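Local atomic coordinates of 4-hydroxybenzoyl-CoA thioesterase (Pseudomonas sp. CBS3, PDB entry 1LO7), a protein that hydrolyses 4-hydroxybenzoyl-CoA to 4-hydroxybenzoate and coenzyme A, the last step in converting 4-chlorobenzoate to 4-hydroxybenzoate. Residues N26-L31 / A66-T71; D32-N37 / L78-C83. All blocks are in the same frame, centred on the assembly; numbering follows the deposited sequence.

Interaction 1 (N26-L31 / A66-T71); sequences NYHRWL and ASFVCT. With 4CO (4-hydroxyphenacyl coenzyme A), chain B; EDO (1,2-ethanediol), chain D; EDO (1,2-ethanediol), chain C.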
loop_
_atom_site.group_PDB
_atom_site.type_symbol
_atom_site.label_atom_id
_atom_site.label_comp_id
_atom_site.label_asym_id
_atom_site.label_seq_id
_atom_site.Cartn_x
_atom_site.Cartn_y
_atom_site.Cartn_z
ATOM N N ASN A 26 -3.456 -6.394 2.437
ATOM C CA ASN A 26 -3.505 -6.660 0.999
ATOM C C ASN A 26 -4.786 -7.375 0.597
ATOM O O ASN A 26 -5.351 -7.102 -0.477
ATOM C CB ASN A 26 -2.238 -7.357 0.451
ATOM C CG ASN A 26 -1.062 -6.413 0.584
ATOM O OD1 ASN A 26 -1.199 -5.238 0.247
ATOM N ND2 ASN A 26 0.070 -6.867 1.115
ATOM N N TYR A 27 -5.272 -8.318 1.445
ATOM C CA TYR A 27 -6.520 -8.972 1.115
ATOM C C TYR A 27 -7.642 -7.924 0.996
ATOM O O TYR A 27 -8.474 -7.964 0.107
ATOM C CB TYR A 27 -6.965 -10.000 2.172
ATOM C CG TYR A 27 -6.101 -11.246 2.167
ATOM C CD1 TYR A 27 -6.173 -12.132 1.092
ATOM C CD2 TYR A 27 -5.237 -11.544 3.216
ATOM C CE1 TYR A 27 -5.398 -13.293 1.082
ATOM C CE2 TYR A 27 -4.451 -12.697 3.219
ATOM C CZ TYR A 27 -4.536 -13.569 2.139
ATOM O OH TYR A 27 -3.752 -14.703 2.100
ATOM N N HIS A 28 -7.664 -6.940 1.894
ATOM C CA HIS A 28 -8.709 -5.931 1.805
ATOM C C HIS A 28 -8.581 -5.123 0.506
ATOM O O HIS A 28 -9.569 -4.728 -0.074
ATOM C CB HIS A 28 -8.678 -5.019 3.061
ATOM C CG HIS A 28 -9.019 -5.822 4.271
ATOM N ND1 HIS A 28 -10.340 -6.276 4.505
ATOM C CD2 HIS A 28 -8.216 -6.259 5.299
ATOM C CE1 HIS A 28 -10.304 -6.970 5.668
ATOM N NE2 HIS A 28 -9.046 -6.967 6.162
ATOM N N ARG A 29 -7.331 -4.875 0.029
ATOM C CA ARG A 29 -7.160 -4.151 -1.231
ATOM C C ARG A 29 -7.824 -5.002 -2.301
ATOM O O ARG A 29 -8.554 -4.485 -3.128
ATOM C CB ARG A 29 -5.661 -4.076 -1.631
ATOM C CG ARG A 29 -4.846 -3.038 -0.899
ATOM C CD ARG A 29 -3.709 -2.505 -1.786
ATOM N NE ARG A 29 -2.746 -3.542 -2.094
ATOM C CZ ARG A 29 -2.634 -4.174 -3.257
ATOM N NH1 ARG A 29 -3.416 -3.866 -4.261
ATOM N NH2 ARG A 29 -1.696 -5.138 -3.429
ATOM N N TRP A 30 -7.571 -6.300 -2.262
ATOM C CA TRP A 30 -8.147 -7.161 -3.285
ATOM C C TRP A 30 -9.682 -7.282 -3.178
ATOM O O TRP A 30 -10.406 -7.360 -4.226
ATOM C CB TRP A 30 -7.450 -8.530 -3.330
ATOM C CG TRP A 30 -5.988 -8.386 -3.579
ATOM C CD1 TRP A 30 -5.379 -7.471 -4.385
ATOM C CD2 TRP A 30 -4.959 -9.181 -2.999
ATOM N NE1 TRP A 30 -4.006 -7.652 -4.340
ATOM C CE2 TRP A 30 -3.731 -8.690 -3.475
ATOM C CE3 TRP A 30 -4.963 -10.239 -2.080
ATOM C CZ2 TRP A 30 -2.537 -9.274 -3.061
ATOM C CZ3 TRP A 30 -3.784 -10.809 -1.692
ATOM C CH2 TRP A 30 -2.575 -10.321 -2.171
ATOM N N LEU A 31 -10.179 -7.326 -1.930
ATOM C CA LEU A 31 -11.623 -7.397 -1.705
ATOM C C LEU A 31 -12.274 -6.137 -2.281
ATOM O O LEU A 31 -13.295 -6.182 -2.924
ATOM C CB LEU A 31 -11.959 -7.536 -0.204
ATOM C CG LEU A 31 -12.209 -8.990 0.227
ATOM C CD1 LEU A 31 -11.494 -9.972 -0.684
ATOM C CD2 LEU A 31 -11.825 -9.206 1.686
ATOM N N ALA A 66 -14.449 -10.756 8.590
ATOM C CA ALA A 66 -13.526 -11.543 7.820
ATOM C C ALA A 66 -12.873 -12.666 8.629
ATOM O O ALA A 66 -12.635 -12.555 9.825
ATOM C CB ALA A 66 -12.401 -10.613 7.361
ATOM N N SER A 67 -12.556 -13.736 7.919
ATOM C CA SER A 67 -11.857 -14.868 8.511
ATOM C C SER A 67 -10.746 -15.300 7.583
ATOM O O SER A 67 -10.904 -15.327 6.364
ATOM C CB SER A 67 -12.803 -16.004 8.838
ATOM O OG SER A 67 -13.801 -15.516 9.716
ATOM N N PHE A 68 -9.579 -15.628 8.147
ATOM C CA PHE A 68 -8.385 -16.049 7.394
ATOM C C PHE A 68 -8.133 -17.496 7.727
ATOM O O PHE A 68 -7.742 -17.851 8.843
ATOM C CB PHE A 68 -7.195 -15.146 7.764
ATOM C CG PHE A 68 -7.532 -13.695 7.585
ATOM C CD1 PHE A 68 -8.114 -12.956 8.619
ATOM C CD2 PHE A 68 -7.286 -13.049 6.369
ATOM C CE1 PHE A 68 -8.421 -11.597 8.464
ATOM C CE2 PHE A 68 -7.611 -11.696 6.191
ATOM C CZ PHE A 68 -8.166 -10.957 7.245
ATOM N N VAL A 69 -8.388 -18.330 6.730
ATOM C CA VAL A 69 -8.331 -19.769 6.882
ATOM C C VAL A 69 -6.993 -20.470 6.722
ATOM O O VAL A 69 -6.630 -21.379 7.477
ATOM C CB VAL A 69 -9.442 -20.349 6.017
ATOM C CG1 VAL A 69 -9.478 -21.827 6.287
ATOM C CG2 VAL A 69 -10.780 -19.711 6.406
ATOM N N CYS A 70 -6.245 -20.038 5.704
ATOM C CA CYS A 70 -4.923 -20.576 5.455
ATOM C C CYS A 70 -4.082 -19.480 4.813
ATOM O O CYS A 70 -4.592 -18.458 4.385
ATOM C CB CYS A 70 -4.862 -21.897 4.681
ATOM S SG CYS A 70 -5.290 -21.621 2.972
ATOM N N THR A 71 -2.788 -19.678 4.792
ATOM C CA THR A 71 -1.903 -18.666 4.248
ATOM C C THR A 71 -1.771 -18.737 2.769
ATOM O O THR A 71 -2.131 -19.701 2.136
ATOM C CB THR A 71 -0.493 -18.864 4.834
ATOM O OG1 THR A 71 0.055 -20.074 4.350
ATOM C CG2 THR A 71 -0.507 -18.871 6.357
HETATM N N1A 4CO B . -12.462 -17.171 14.439
HETATM C C2A 4CO B . -12.074 -17.267 15.746
HETATM N N3A 4CO B . -11.037 -17.906 16.223
HETATM C C4A 4CO B . -10.310 -18.494 15.249
HETATM C C5A 4CO B . -10.590 -18.492 13.893
HETATM C C6A 4CO B . -11.725 -17.780 13.478
HETATM N N6A 4CO B . -12.091 -17.694 12.216
HETATM N N7A 4CO B . -9.636 -19.220 13.186
HETATM C C8A 4CO B . -8.795 -19.668 14.127
HETATM N N9A 4CO B . -9.171 -19.278 15.386
HETATM C C1D 4CO B . -8.557 -19.645 16.665
HETATM C C2D 4CO B . -8.813 -21.108 17.014
HETATM O O2D 4CO B . -10.124 -21.302 17.551
HETATM C C3D 4CO B . -7.761 -21.294 18.093
HETATM O O3D 4CO B . -8.081 -20.527 19.226
HETATM P P3D 4CO B . -8.057 -21.135 20.685
HETATM O O7A 4CO B . -9.327 -21.806 20.873
HETATM O O8A 4CO B . -6.923 -22.054 20.827
HETATM O O9A 4CO B . -7.903 -19.943 21.669
HETATM C C4D 4CO B . -6.599 -20.571 17.419
HETATM O O4D 4CO B . -7.199 -19.630 16.476
HETATM C C5D 4CO B . -5.544 -21.418 16.771
HETATM O O5D 4CO B . -6.132 -22.037 15.623
HETATM P P1A 4CO B . -5.920 -23.595 15.418
HETATM O O1A 4CO B . -6.824 -23.908 14.301
HETATM O O2A 4CO B . -6.211 -24.356 16.612
HETATM O O3A 4CO B . -4.460 -23.869 15.081
HETATM P P2A 4CO B . -3.697 -23.950 13.673
HETATM O O4A 4CO B . -2.257 -24.037 13.998
HETATM O O5A 4CO B . -4.121 -25.171 12.991
HETATM O O6A 4CO B . -4.149 -22.769 12.620
HETATM C CBP 4CO B . -3.333 -20.812 11.633
HETATM C CCP 4CO B . -3.790 -21.453 12.946
HETATM C CDP 4CO B . -2.167 -21.595 11.008
HETATM C CEP 4CO B . -2.984 -19.348 11.865
HETATM C CAP 4CO B . -4.398 -20.977 10.536
HETATM O OAP 4CO B . -5.639 -20.412 10.964
HETATM C C9P 4CO B . -4.083 -20.090 9.333
HETATM O O9P 4CO B . -3.098 -20.305 8.658
HETATM N N8P 4CO B . -4.944 -18.946 9.104
HETATM C C7P 4CO B . -4.411 -18.042 8.078
HETATM C C6P 4CO B . -3.535 -16.936 8.686
HETATM C C5P 4CO B . -3.323 -15.842 7.634
HETATM O O5P 4CO B . -2.843 -16.073 6.529
HETATM N N4P 4CO B . -3.722 -14.535 8.097
HETATM C C3P 4CO B . -3.659 -13.473 7.103
HETATM C C2P 4CO B . -2.242 -13.036 6.843
HETATM S S1P 4CO B . -1.176 -13.066 8.285
HETATM O O1B 4CO B . -0.516 -9.872 8.105
HETATM C C1B 4CO B . 0.156 -10.785 8.553
HETATM C C2B 4CO B . 0.805 -10.635 9.861
HETATM C C3B 4CO B . 1.594 -11.699 10.360
HETATM C C4B 4CO B . 2.234 -11.562 11.589
HETATM C C5B 4CO B . 2.113 -10.356 12.310
HETATM O O2B 4CO B . 2.806 -10.172 13.525
HETATM C C6B 4CO B . 1.296 -9.304 11.808
HETATM C C7B 4CO B . 0.638 -9.445 10.570
HETATM C CB 4CO B . 0.293 -12.067 7.819
HETATM C C1 EDO D . -17.719 -15.361 6.913
HETATM O O1 EDO D . -17.711 -16.375 7.907
HETATM C C2 EDO D . -16.554 -14.429 7.137
HETATM O O2 EDO D . -16.081 -14.530 8.474
HETATM C C1 EDO C . -8.573 -22.191 9.958
HETATM O O1 EDO C . -7.425 -22.911 9.592
HETATM C C2 EDO C . -8.655 -21.975 11.462
HETATM O O2 EDO C . -7.423 -22.238 12.131
#

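Interaction 2 (D32-N37 / L78-C83); sequences DAASRN and LTIETC. With 4CO (4-hydroxyphenacyl coenzyme A), chain E.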
loop_
_atom_site.group_PDB
_atom_site.type_symbol
_atom_site.label_atom_id
_atom_site.label_comp_id
_atom_site.label_asym_id
_atom_site.label_seq_id
_atom_site.Cartn_x
_atom_site.Cartn_y
_atom_site.Cartn_z
ATOM N N ASP A 32 -11.625 -4.978 -2.072
ATOM C CA ASP A 32 -12.168 -3.723 -2.607
ATOM C C ASP A 32 -12.203 -3.728 -4.137
ATOM O O ASP A 32 -13.164 -3.232 -4.770
ATOM C CB ASP A 32 -11.421 -2.498 -2.061
ATOM C CG ASP A 32 -12.250 -1.269 -2.291
ATOM O OD1 ASP A 32 -13.382 -1.185 -1.842
ATOM O OD2 ASP A 32 -11.668 -0.317 -2.996
ATOM N N ALA A 33 -11.163 -4.307 -4.764
ATOM C CA ALA A 33 -11.163 -4.350 -6.225
ATOM C C ALA A 33 -12.244 -5.329 -6.684
ATOM O O ALA A 33 -12.965 -5.111 -7.669
ATOM C CB ALA A 33 -9.790 -4.822 -6.733
ATOM N N ALA A 34 -12.373 -6.453 -5.949
ATOM C CA ALA A 34 -13.392 -7.439 -6.358
ATOM C C ALA A 34 -14.806 -6.844 -6.178
ATOM O O ALA A 34 -15.721 -7.125 -6.923
ATOM C CB ALA A 34 -13.272 -8.714 -5.534
ATOM N N SER A 35 -15.000 -6.023 -5.146
ATOM C CA SER A 35 -16.317 -5.393 -4.904
ATOM C C SER A 35 -16.748 -4.511 -6.089
ATOM O O SER A 35 -17.895 -4.524 -6.561
ATOM C CB SER A 35 -16.223 -4.513 -3.645
ATOM O OG SER A 35 -17.373 -3.673 -3.498
ATOM N N ARG A 36 -15.793 -3.707 -6.554
ATOM C CA ARG A 36 -16.064 -2.781 -7.640
ATOM C C ARG A 36 -16.188 -3.541 -8.945
ATOM O O ARG A 36 -17.013 -3.188 -9.797
ATOM C CB ARG A 36 -14.963 -1.742 -7.752
ATOM C CG ARG A 36 -15.443 -0.482 -8.476
ATOM C CD ARG A 36 -14.354 0.587 -8.515
ATOM N NE ARG A 36 -13.176 0.143 -9.307
ATOM C CZ ARG A 36 -13.090 0.215 -10.641
ATOM N NH1 ARG A 36 -14.045 0.721 -11.403
ATOM N NH2 ARG A 36 -11.989 -0.238 -11.230
ATOM N N ASN A 37 -15.334 -4.562 -9.100
ATOM C CA ASN A 37 -15.352 -5.391 -10.296
ATOM C C ASN A 37 -16.740 -6.030 -10.475
ATOM O O ASN A 37 -17.262 -6.212 -11.607
ATOM C CB ASN A 37 -14.260 -6.496 -10.197
ATOM C CG ASN A 37 -14.286 -7.409 -11.445
ATOM O OD1 ASN A 37 -13.844 -6.987 -12.546
ATOM N ND2 ASN A 37 -14.811 -8.615 -11.297
ATOM N N LEU A 78 -4.836 -16.311 -6.630
ATOM C CA LEU A 78 -6.063 -16.413 -5.897
ATOM C C LEU A 78 -7.266 -16.254 -6.804
ATOM O O LEU A 78 -7.238 -15.523 -7.796
ATOM C CB LEU A 78 -6.156 -15.301 -4.827
ATOM C CG LEU A 78 -4.978 -15.203 -3.865
ATOM C CD1 LEU A 78 -5.161 -13.928 -3.051
ATOM C CD2 LEU A 78 -5.029 -16.368 -2.895
ATOM N N THR A 79 -8.354 -16.936 -6.415
ATOM C CA THR A 79 -9.580 -16.817 -7.132
ATOM C C THR A 79 -10.562 -16.206 -6.148
ATOM O O THR A 79 -10.734 -16.744 -5.046
ATOM C CB THR A 79 -10.088 -18.156 -7.662
ATOM O OG1 THR A 79 -9.245 -18.556 -8.713
ATOM C CG2 THR A 79 -11.471 -17.933 -8.231
ATOM N N ILE A 80 -11.138 -15.066 -6.524
ATOM C CA ILE A 80 -12.103 -14.407 -5.658
ATOM C C ILE A 80 -13.541 -14.512 -6.246
ATOM O O ILE A 80 -13.754 -14.175 -7.421
ATOM C CB ILE A 80 -11.730 -12.950 -5.430
ATOM C CG1 ILE A 80 -10.240 -12.874 -5.087
ATOM C CG2 ILE A 80 -12.639 -12.372 -4.322
ATOM C CD1 ILE A 80 -9.788 -11.447 -4.791
ATOM N N GLU A 81 -14.499 -14.985 -5.446
ATOM C CA GLU A 81 -15.898 -15.095 -5.873
ATOM C C GLU A 81 -16.702 -14.117 -5.034
ATOM O O GLU A 81 -16.655 -14.151 -3.814
ATOM C CB GLU A 81 -16.387 -16.537 -5.719
ATOM C CG GLU A 81 -17.789 -16.747 -6.268
ATOM C CD GLU A 81 -18.063 -18.204 -6.476
ATOM O OE1 GLU A 81 -17.164 -19.020 -6.474
ATOM O OE2 GLU A 81 -19.323 -18.491 -6.731
ATOM N N THR A 82 -17.392 -13.208 -5.720
ATOM C CA THR A 82 -18.156 -12.166 -5.075
ATOM C C THR A 82 -19.636 -12.174 -5.475
ATOM O O THR A 82 -19.989 -12.326 -6.638
ATOM C CB THR A 82 -17.554 -10.784 -5.504
ATOM O OG1 THR A 82 -16.194 -10.714 -5.110
ATOM C CG2 THR A 82 -18.309 -9.607 -4.882
ATOM N N CYS A 83 -20.490 -12.011 -4.466
ATOM C CA CYS A 83 -21.928 -11.934 -4.695
ATOM C C CYS A 83 -22.555 -11.032 -3.655
ATOM O O CYS A 83 -21.945 -10.666 -2.659
ATOM C CB CYS A 83 -22.622 -13.305 -4.682
ATOM S SG CYS A 83 -22.694 -14.009 -3.020
HETATM N N1A 4CO E . -23.193 -2.567 10.682
HETATM C C2A 4CO E . -24.231 -2.830 9.832
HETATM N N3A 4CO E . -24.883 -1.978 9.085
HETATM C C4A 4CO E . -24.404 -0.722 9.208
HETATM C C5A 4CO E . -23.374 -0.308 10.035
HETATM C C6A 4CO E . -22.736 -1.296 10.801
HETATM N N6A 4CO E . -21.737 -1.032 11.616
HETATM N N7A 4CO E . -23.164 1.063 9.922
HETATM C C8A 4CO E . -24.082 1.469 9.036
HETATM N N9A 4CO E . -24.867 0.436 8.595
HETATM C C1D 4CO E . -26.026 0.502 7.699
HETATM C C2D 4CO E . -27.225 1.159 8.376
HETATM O O2D 4CO E . -27.908 0.250 9.243
HETATM C C3D 4CO E . -28.067 1.461 7.149
HETATM O O3D 4CO E . -28.517 0.268 6.558
HETATM P P3D 4CO E . -30.028 0.053 6.147
HETATM O O7A 4CO E . -30.726 -0.365 7.345
HETATM O O8A 4CO E . -30.579 1.294 5.595
HETATM O O9A 4CO E . -30.048 -1.065 5.069
HETATM C C4D 4CO E . -26.970 1.989 6.231
HETATM O O4D 4CO E . -25.721 1.408 6.716
HETATM C C5D 4CO E . -26.867 3.476 6.064
HETATM O O5D 4CO E . -26.415 4.020 7.307
HETATM P P1A 4CO E . -27.189 5.268 7.907
HETATM O O1A 4CO E . -26.606 5.402 9.251
HETATM O O2A 4CO E . -28.621 5.075 7.928
HETATM O O3A 4CO E . -26.934 6.490 7.037
HETATM P P2A 4CO E . -25.800 7.622 7.108
HETATM O O4A 4CO E . -25.950 8.424 5.874
HETATM O O5A 4CO E . -26.062 8.463 8.274
HETATM O O6A 4CO E . -24.300 7.021 7.423
HETATM C CBP 4CO E . -22.238 6.656 6.382
HETATM C CCP 4CO E . -23.708 6.231 6.427
HETATM C CDP 4CO E . -22.102 8.161 6.091
HETATM C CEP 4CO E . -21.482 5.804 5.372
HETATM C CAP 4CO E . -21.599 6.586 7.779
HETATM O OAP 4CO E . -21.721 5.266 8.312
HETATM C C9P 4CO E . -20.079 6.715 7.689
HETATM O O9P 4CO E . -19.576 7.753 7.316
HETATM N N8P 4CO E . -19.291 5.531 7.971
HETATM C C7P 4CO E . -17.876 5.705 7.624
HETATM C C6P 4CO E . -17.577 5.250 6.188
HETATM C C5P 4CO E . -16.059 5.113 6.022
HETATM O O5P 4CO E . -15.285 6.039 6.243
HETATM N N4P 4CO E . -15.662 3.805 5.559
HETATM C C3P 4CO E . -14.226 3.572 5.498
HETATM C C2P 4CO E . -13.600 4.267 4.317
HETATM S S1P 4CO E . -14.628 4.317 2.850
HETATM O O1B 4CO E . -12.454 2.693 1.033
HETATM C C1B 4CO E . -13.291 3.514 0.701
HETATM C C2B 4CO E . -14.150 3.247 -0.459
HETATM C C3B 4CO E . -15.108 4.219 -0.840
HETATM C C4B 4CO E . -15.914 3.990 -1.951
HETATM C C5B 4CO E . -15.750 2.807 -2.702
HETATM O O2B 4CO E . -16.511 2.586 -3.869
HETATM C C6B 4CO E . -14.801 1.829 -2.293
HETATM C C7B 4CO E . -13.992 2.053 -1.162
HETATM C CB 4CO E . -13.489 4.762 1.478
#

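Interaction 1 (N26-L31 / A66-T71)
Y27 and F68 meet where CD2 of Y27 lies 3.8 Å from CE2 of F68, at the edge of the phenylalanine ring and near its plane. The two side chains run past each other in opposite directions, and the ring planes are inclined at 50°, with centroids 5.8 Å apart. H28 comes to the same ring rim from one residue further along the helix, its NE2 lying 4.2 Å from F68 CZ. With CG anti to its own carbonyl carbon (chi1 -54°), F68 sends its ring off the strand toward the helix and keeps both of these neighbours at its edge.

The pair also illustrates how an apolar contact can serve a ligand. C3P in the pantetheine arm of the bound 4-hydroxyphenacyl-CoA sits 3.7 Å from F68 CD2 and 4.0 Å from Y27 CE2, so one methylene touches both rings. The backbone of F68 adds a polar hold, its O accepting a weak hydrogen bond from N8P of the ligand at 3.0 Å (129° at the hydrogen). This ligand is held by two chains: Y24 N bonds it from this one, while T59, I61, R89, K90 and S91 do so from the second subunit.

Further out, the H28 ring stacks on H28 of the second subunit, and A66 and S67 pair antiparallel with a strand of that chain, carrying the sheet across the interface. Within the chain, Y27 packs on V110 and F68 on M111, both of strand 107-123, joining helix 25-41 to the sheet around strand 56-68.

Interaction 2 (D32-N37 / L78-C83)
OG1 of T82 has two very different neighbours: it is hydrogen-bonded to ND1 of H96 on the adjacent strand 91-101, and it rests 3.6 Å from the methyl carbon CB of A34. The setting is the hot dog fold, in which an antiparallel sheet wraps round one long helix, and this contact is a place where helix 25-41 faces strand 77-87. The bond to H96 satisfies the hydroxyl, so a polar group can be buried against a methyl.

A34 is the helix residue that does the touching. Its CB points toward the strand and reaches two side chains: besides the T82 hydroxyl it meets I80, and I80 CG2 lies 3.9 Å from A34 CB. I80 carries CG2 anti to its backbone N and CG1 beside that N, so the short branch is the one presented to A34. Between A34 and T82 the CA atoms are 6.8 Å apart, a close approach that the small alanine permits. M7 on strand 4-10 also touches A34.

Away from this strand, D32 joins the same helix to the active-site region. Its OD1 forms a salt bridge with R117, and its OD2 accepts a hydrogen bond from NE1 of W23 of the second subunit. Replacing D32 by alanine would probably leave the R117 guanidinium without its carboxylate partner and NE1 of W23 of the second subunit without this acceptor. R36, one turn on, makes salt bridges to D75 and E12 of the third subunit, so a single helix serves both interfaces. With CG anti to its backbone N (chi1 -163°), the D32 carboxylate reaches the hydroxyphenacyl ring of a bound ligand, OD1 lying 3.4 Å from C6B.

Overall arrangement
Interactions 1 and 2 are set on consecutive stretches of helix 25-41, their centres 11 Å apart. Along the chain the order is 26-31, 32-37, 66-71, 78-83, so the segments alternate: the helix comes first, and strands 56-68 and 77-87, which follow each other in sequence, return to its earlier and later segments as parts of one sheet. The contacts meet where W30 CZ3 packs 3.7 Å from L78 CD1. The arrangement is that of a hot dog fold: one helix packs on the sheet along its length, and two different bound ligands lie beside it, one by interaction 1 and one by D32, each held by residues of two subunits.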